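Local coordinates for protein putative adhesin (Bacteroides thetaiotaomicron, PDB 4QDG) that probably serves as a lipid-anchored outer-membrane adhesin or pilus component of the FimB/Mfa2 fimbrillin family, at residues Arg225-Thr237 with Ile247-Leu259. Sequence-based numbering, arbitrary orientation.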
loop_
_atom_site.group_PDB
_atom_site.type_symbol
_atom_site.label_atom_id
_atom_site.label_comp_id
_atom_site.label_asym_id
_atom_site.label_seq_id
_atom_site.Cartn_x
_atom_site.Cartn_y
_atom_site.Cartn_z
ATOM N N ARG A 225 -3.308 1.735 -3.242
ATOM C CA ARG A 225 -3.070 0.487 -3.974
ATOM C C ARG A 225 -2.711 0.665 -5.469
ATOM O O ARG A 225 -3.357 1.412 -6.221
ATOM C CB ARG A 225 -4.270 -0.458 -3.823
ATOM C CG ARG A 225 -3.951 -1.895 -4.133
ATOM C CD ARG A 225 -5.149 -2.792 -4.028
ATOM N NE ARG A 225 -4.814 -4.180 -4.374
ATOM C CZ ARG A 225 -5.711 -5.153 -4.495
ATOM N NH1 ARG A 225 -7.005 -4.899 -4.334
ATOM N NH2 ARG A 225 -5.326 -6.383 -4.808
ATOM N N LEU A 226 -1.664 -0.057 -5.872
ATOM C CA LEU A 226 -1.189 -0.147 -7.252
ATOM C C LEU A 226 -1.853 -1.365 -7.903
ATOM O O LEU A 226 -1.671 -2.494 -7.433
ATOM C CB LEU A 226 0.328 -0.270 -7.291
ATOM C CG LEU A 226 1.123 0.940 -6.782
ATOM C CD1 LEU A 226 2.640 0.599 -6.720
ATOM C CD2 LEU A 226 0.816 2.192 -7.649
HETATM N N MSE A 227 -2.714 -1.134 -8.907
HETATM C CA MSE A 227 -3.438 -2.192 -9.600
HETATM C C MSE A 227 -3.368 -2.076 -11.106
HETATM O O MSE A 227 -3.484 -0.983 -11.643
HETATM C CB MSE A 227 -4.941 -2.188 -9.222
HETATM C CG MSE A 227 -5.210 -2.501 -7.769
HETATM SE SE MSE A 227 -7.055 -3.027 -7.441
HETATM C CE MSE A 227 -6.999 -4.972 -8.077
ATOM N N VAL A 228 -3.286 -3.219 -11.792
ATOM C CA VAL A 228 -3.444 -3.281 -13.248
ATOM C C VAL A 228 -4.966 -3.284 -13.499
ATOM O O VAL A 228 -5.661 -4.172 -13.004
ATOM C CB VAL A 228 -2.768 -4.536 -13.876
ATOM C CG1 VAL A 228 -3.121 -4.654 -15.357
ATOM C CG2 VAL A 228 -1.260 -4.519 -13.685
ATOM N N ARG A 229 -5.485 -2.301 -14.206
ATOM C CA ARG A 229 -6.911 -2.253 -14.574
ATOM C C ARG A 229 -7.044 -1.519 -15.888
ATOM O O ARG A 229 -6.146 -0.760 -16.239
ATOM C CB ARG A 229 -7.806 -1.641 -13.486
ATOM C CG ARG A 229 -7.472 -0.198 -13.170
ATOM C CD ARG A 229 -7.548 -0.004 -11.684
ATOM N NE ARG A 229 -7.436 1.405 -11.292
ATOM C CZ ARG A 229 -6.307 1.996 -10.920
ATOM N NH1 ARG A 229 -5.159 1.339 -10.967
ATOM N NH2 ARG A 229 -6.316 3.249 -10.501
ATOM N N ASP A 230 -8.129 -1.752 -16.628
ATOM C CA ASP A 230 -8.241 -1.127 -17.942
ATOM C C ASP A 230 -8.795 0.319 -17.869
ATOM O O ASP A 230 -8.721 1.006 -18.877
ATOM C CB ASP A 230 -9.016 -2.015 -18.965
ATOM C CG ASP A 230 -10.398 -2.506 -18.581
ATOM O OD1 ASP A 230 -11.091 -1.807 -17.799
ATOM O OD2 ASP A 230 -10.820 -3.567 -19.106
ATOM N N TRP A 231 -9.260 0.796 -16.687
ATOM C CA TRP A 231 -9.832 2.148 -16.574
ATOM C C TRP A 231 -8.855 3.224 -16.060
ATOM O O TRP A 231 -9.170 4.405 -16.154
ATOM C CB TRP A 231 -11.136 2.158 -15.745
ATOM C CG TRP A 231 -11.051 1.534 -14.384
ATOM C CD1 TRP A 231 -11.353 0.242 -14.058
ATOM C CD2 TRP A 231 -10.766 2.206 -13.149
ATOM N NE1 TRP A 231 -11.221 0.052 -12.700
ATOM C CE2 TRP A 231 -10.899 1.253 -12.112
ATOM C CE3 TRP A 231 -10.388 3.522 -12.816
ATOM C CZ2 TRP A 231 -10.669 1.573 -10.764
ATOM C CZ3 TRP A 231 -10.154 3.831 -11.480
ATOM C CH2 TRP A 231 -10.290 2.861 -10.472
ATOM N N TYR A 232 -7.676 2.848 -15.564
ATOM C CA TYR A 232 -6.681 3.836 -15.166
ATOM C C TYR A 232 -5.290 3.299 -15.339
ATOM O O TYR A 232 -5.007 2.160 -15.001
ATOM C CB TYR A 232 -6.851 4.416 -13.740
ATOM C CG TYR A 232 -6.420 5.868 -13.714
ATOM C CD1 TYR A 232 -7.276 6.870 -14.155
ATOM C CD2 TYR A 232 -5.109 6.225 -13.394
ATOM C CE1 TYR A 232 -6.861 8.191 -14.244
ATOM C CE2 TYR A 232 -4.678 7.545 -13.499
ATOM C CZ TYR A 232 -5.570 8.529 -13.901
ATOM O OH TYR A 232 -5.216 9.845 -14.025
ATOM N N SER A 233 -4.420 4.160 -15.864
ATOM C CA SER A 233 -3.004 3.908 -16.098
ATOM C C SER A 233 -2.212 4.931 -15.245
ATOM O O SER A 233 -2.001 6.064 -15.675
ATOM C CB SER A 233 -2.688 4.011 -17.592
ATOM O OG SER A 233 -1.345 3.643 -17.853
ATOM N N PRO A 234 -1.841 4.568 -13.993
ATOM C CA PRO A 234 -1.108 5.525 -13.129
ATOM C C PRO A 234 0.190 6.031 -13.776
ATOM O O PRO A 234 0.921 5.260 -14.446
ATOM C CB PRO A 234 -0.809 4.720 -11.858
ATOM C CG PRO A 234 -1.736 3.560 -11.908
ATOM C CD PRO A 234 -2.039 3.267 -13.321
ATOM N N LYS A 235 0.456 7.332 -13.563
ATOM C CA LYS A 235 1.616 7.983 -14.141
ATOM C C LYS A 235 2.594 8.532 -13.100
ATOM O O LYS A 235 2.180 9.076 -12.072
ATOM C CB LYS A 235 1.164 9.131 -15.061
ATOM C CG LYS A 235 0.405 8.687 -16.314
ATOM C CD LYS A 235 1.329 8.233 -17.448
ATOM C CE LYS A 235 0.560 7.796 -18.671
ATOM N NZ LYS A 235 -0.068 6.460 -18.488
ATOM N N LEU A 236 3.911 8.407 -13.394
ATOM C CA LEU A 236 4.980 9.015 -12.610
ATOM C C LEU A 236 5.477 10.161 -13.471
ATOM O O LEU A 236 5.781 9.955 -14.654
ATOM C CB LEU A 236 6.116 8.091 -12.170
ATOM C CG LEU A 236 7.367 8.808 -11.623
ATOM C CD1 LEU A 236 7.112 9.406 -10.226
ATOM C CD2 LEU A 236 8.562 7.883 -11.591
ATOM N N THR A 237 5.487 11.382 -12.918
ATOM C CA THR A 237 5.917 12.566 -13.687
ATOM C C THR A 237 7.012 13.313 -12.945
ATOM O O THR A 237 6.893 13.538 -11.735
ATOM C CB THR A 237 4.701 13.490 -13.998
ATOM O OG1 THR A 237 3.715 12.734 -14.701
ATOM C CG2 THR A 237 5.074 14.689 -14.845
ATOM N N ILE A 247 10.565 15.862 -17.933
ATOM C CA ILE A 247 11.692 15.030 -18.390
ATOM C C ILE A 247 11.350 13.534 -18.299
ATOM O O ILE A 247 11.881 12.748 -19.080
ATOM C CB ILE A 247 13.018 15.402 -17.645
ATOM C CG1 ILE A 247 12.908 15.259 -16.119
ATOM C CG2 ILE A 247 13.461 16.818 -18.038
ATOM C CD1 ILE A 247 14.212 14.803 -15.430
ATOM N N ILE A 248 10.467 13.155 -17.344
ATOM C CA ILE A 248 9.965 11.794 -17.120
ATOM C C ILE A 248 8.427 11.869 -17.007
ATOM O O ILE A 248 7.883 12.715 -16.281
ATOM C CB ILE A 248 10.624 11.075 -15.885
ATOM C CG1 ILE A 248 12.147 10.974 -16.028
ATOM C CG2 ILE A 248 10.043 9.673 -15.673
ATOM C CD1 ILE A 248 12.913 11.010 -14.710
ATOM N N ASN A 249 7.741 11.013 -17.767
ATOM C CA ASN A 249 6.296 10.884 -17.790
ATOM C C ASN A 249 6.000 9.493 -18.278
ATOM O O ASN A 249 5.898 9.248 -19.487
ATOM C CB ASN A 249 5.602 11.953 -18.640
ATOM C CG ASN A 249 4.093 11.869 -18.575
ATOM O OD1 ASN A 249 3.493 11.802 -17.507
ATOM N ND2 ASN A 249 3.447 11.920 -19.715
ATOM N N ILE A 250 5.895 8.566 -17.329
ATOM C CA ILE A 250 5.784 7.158 -17.667
ATOM C C ILE A 250 4.575 6.478 -17.059
ATOM O O ILE A 250 4.117 6.882 -15.986
ATOM C CB ILE A 250 7.086 6.434 -17.161
ATOM C CG1 ILE A 250 7.280 6.597 -15.620
ATOM C CG2 ILE A 250 8.334 6.884 -17.939
ATOM C CD1 ILE A 250 7.855 5.465 -14.925
ATOM N N PRO A 251 4.110 5.367 -17.678
ATOM C CA PRO A 251 3.084 4.555 -17.011
ATOM C C PRO A 251 3.804 3.730 -15.930
ATOM O O PRO A 251 4.495 2.745 -16.218
ATOM C CB PRO A 251 2.472 3.726 -18.155
ATOM C CG PRO A 251 3.467 3.786 -19.282
ATOM C CD PRO A 251 4.560 4.740 -18.949
ATOM N N LEU A 252 3.696 4.213 -14.688
ATOM C CA LEU A 252 4.330 3.688 -13.489
ATOM C C LEU A 252 4.197 2.151 -13.315
ATOM O O LEU A 252 5.195 1.509 -13.003
ATOM C CB LEU A 252 3.757 4.410 -12.243
ATOM C CG LEU A 252 4.196 3.920 -10.844
ATOM C CD1 LEU A 252 5.721 4.056 -10.625
ATOM C CD2 LEU A 252 3.493 4.698 -9.784
ATOM N N ILE A 253 2.996 1.585 -13.509
ATOM C CA ILE A 253 2.728 0.165 -13.283
ATOM C C ILE A 253 3.479 -0.717 -14.310
ATOM O O ILE A 253 4.133 -1.699 -13.915
ATOM C CB ILE A 253 1.212 -0.118 -13.214
ATOM C CG1 ILE A 253 0.660 0.545 -11.939
ATOM C CG2 ILE A 253 0.936 -1.618 -13.228
ATOM C CD1 ILE A 253 -0.503 0.029 -11.385
ATOM N N ASN A 254 3.472 -0.308 -15.574
ATOM C CA ASN A 254 4.195 -0.970 -16.659
ATOM C C ASN A 254 5.693 -1.044 -16.396
ATOM O O ASN A 254 6.304 -2.073 -16.667
ATOM C CB ASN A 254 3.968 -0.232 -17.982
ATOM C CG ASN A 254 2.562 -0.333 -18.515
ATOM O OD1 ASN A 254 1.611 -0.718 -17.825
ATOM N ND2 ASN A 254 2.392 0.086 -19.746
ATOM N N TYR A 255 6.267 0.039 -15.854
ATOM C CA TYR A 255 7.692 0.140 -15.548
ATOM C C TYR A 255 8.021 -0.776 -14.386
ATOM O O TYR A 255 8.962 -1.527 -14.512
ATOM C CB TYR A 255 8.099 1.611 -15.286
ATOM C CG TYR A 255 8.508 2.325 -16.555
ATOM C CD1 TYR A 255 7.578 2.587 -17.562
ATOM C CD2 TYR A 255 9.842 2.633 -16.805
ATOM C CE1 TYR A 255 7.960 3.176 -18.769
ATOM C CE2 TYR A 255 10.242 3.183 -18.023
ATOM C CZ TYR A 255 9.292 3.478 -18.993
ATOM O OH TYR A 255 9.675 4.077 -20.172
ATOM N N LEU A 256 7.163 -0.858 -13.357
ATOM C CA LEU A 256 7.435 -1.753 -12.211
ATOM C C LEU A 256 7.335 -3.216 -12.613
ATOM O O LEU A 256 8.071 -4.044 -12.093
ATOM C CB LEU A 256 6.508 -1.491 -11.000
ATOM C CG LEU A 256 6.480 -0.083 -10.421
ATOM C CD1 LEU A 256 5.414 0.014 -9.356
ATOM C CD2 LEU A 256 7.831 0.327 -9.877
ATOM N N LEU A 257 6.411 -3.521 -13.532
ATOM C CA LEU A 257 6.197 -4.873 -14.016
ATOM C C LEU A 257 7.378 -5.302 -14.909
ATOM O O LEU A 257 7.519 -6.496 -15.121
ATOM C CB LEU A 257 4.832 -5.003 -14.744
ATOM C CG LEU A 257 3.552 -4.892 -13.872
ATOM C CD1 LEU A 257 2.287 -4.910 -14.742
ATOM C CD2 LEU A 257 3.484 -5.980 -12.790
HETATM N N MSE A 258 8.259 -4.361 -15.364
HETATM C CA MSE A 258 9.473 -4.761 -16.113
HETATM C C MSE A 258 10.458 -5.431 -15.128
HETATM O O MSE A 258 11.246 -6.271 -15.547
HETATM C CB MSE A 258 10.164 -3.604 -16.862
HETATM C CG MSE A 258 9.353 -2.992 -17.972
HETATM SE SE MSE A 258 10.118 -1.218 -18.464
HETATM C CE MSE A 258 8.620 -0.614 -19.737
ATOM N N LEU A 259 10.369 -5.094 -13.815
ATOM C CA LEU A 259 11.179 -5.761 -12.810
ATOM C C LEU A 259 10.612 -7.185 -12.586
ATOM O O LEU A 259 11.378 -8.138 -12.485
ATOM C CB LEU A 259 11.221 -4.965 -11.487
ATOM C CG LEU A 259 11.969 -5.652 -10.321
ATOM C CD1 LEU A 259 13.462 -5.671 -10.594
ATOM C CD2 LEU A 259 11.715 -4.936 -9.011
HETATM O O HOH W 1 -0.137 1.233 -17.143
HETATM O O HOH W 2 0.906 2.724 -15.107
#
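I250, lying beside L236 across the hairpin, extends CD1 over one face of the Y255 ring, 3.6 Å above its plane and offset toward the rim; CE of selenomethionine M258 takes the opposite face. With chi1 at 59°, I250 turns CG1 toward L236 CB (3.9 Å), and CD1 is carried on to the Y255 ring. N249 and T237 point the same way on the other face of the hairpin. CG of N249 is anti to its backbone N (chi1 -176°), bringing OD1 to the buried T237 hydroxyl: OG1 donates to OD1 at 3.0 Å, the donor lying 20° out of the plane of the N249 amide carbonyl.

L236, T237, N249 and I250 belong to an antiparallel beta hairpin; 246-251 is the outer strand of a four-stranded antiparallel sheet, next to 235-240. L236 and I250 exchange two nearly straight backbone bonds. P251, which has no N-H to give, suits the next non-hydrogen-bonded site, opposite K235, and is also the N-cap of helix 252-263.

At the helix start, L252 N donates to P234 O (3.0 Å), which also accepts from a water bound to I253 N. Branched I253 fills two sides at once: CD1 wedges between P234 CG (3.8 Å) and L226 CB, while CG2 meets V228 CG2 at 3.7 Å. L226, long enough to touch L256 CD1 through its own CD1 (3.9 Å), also packs its side chain on N151, a magnesium ligand.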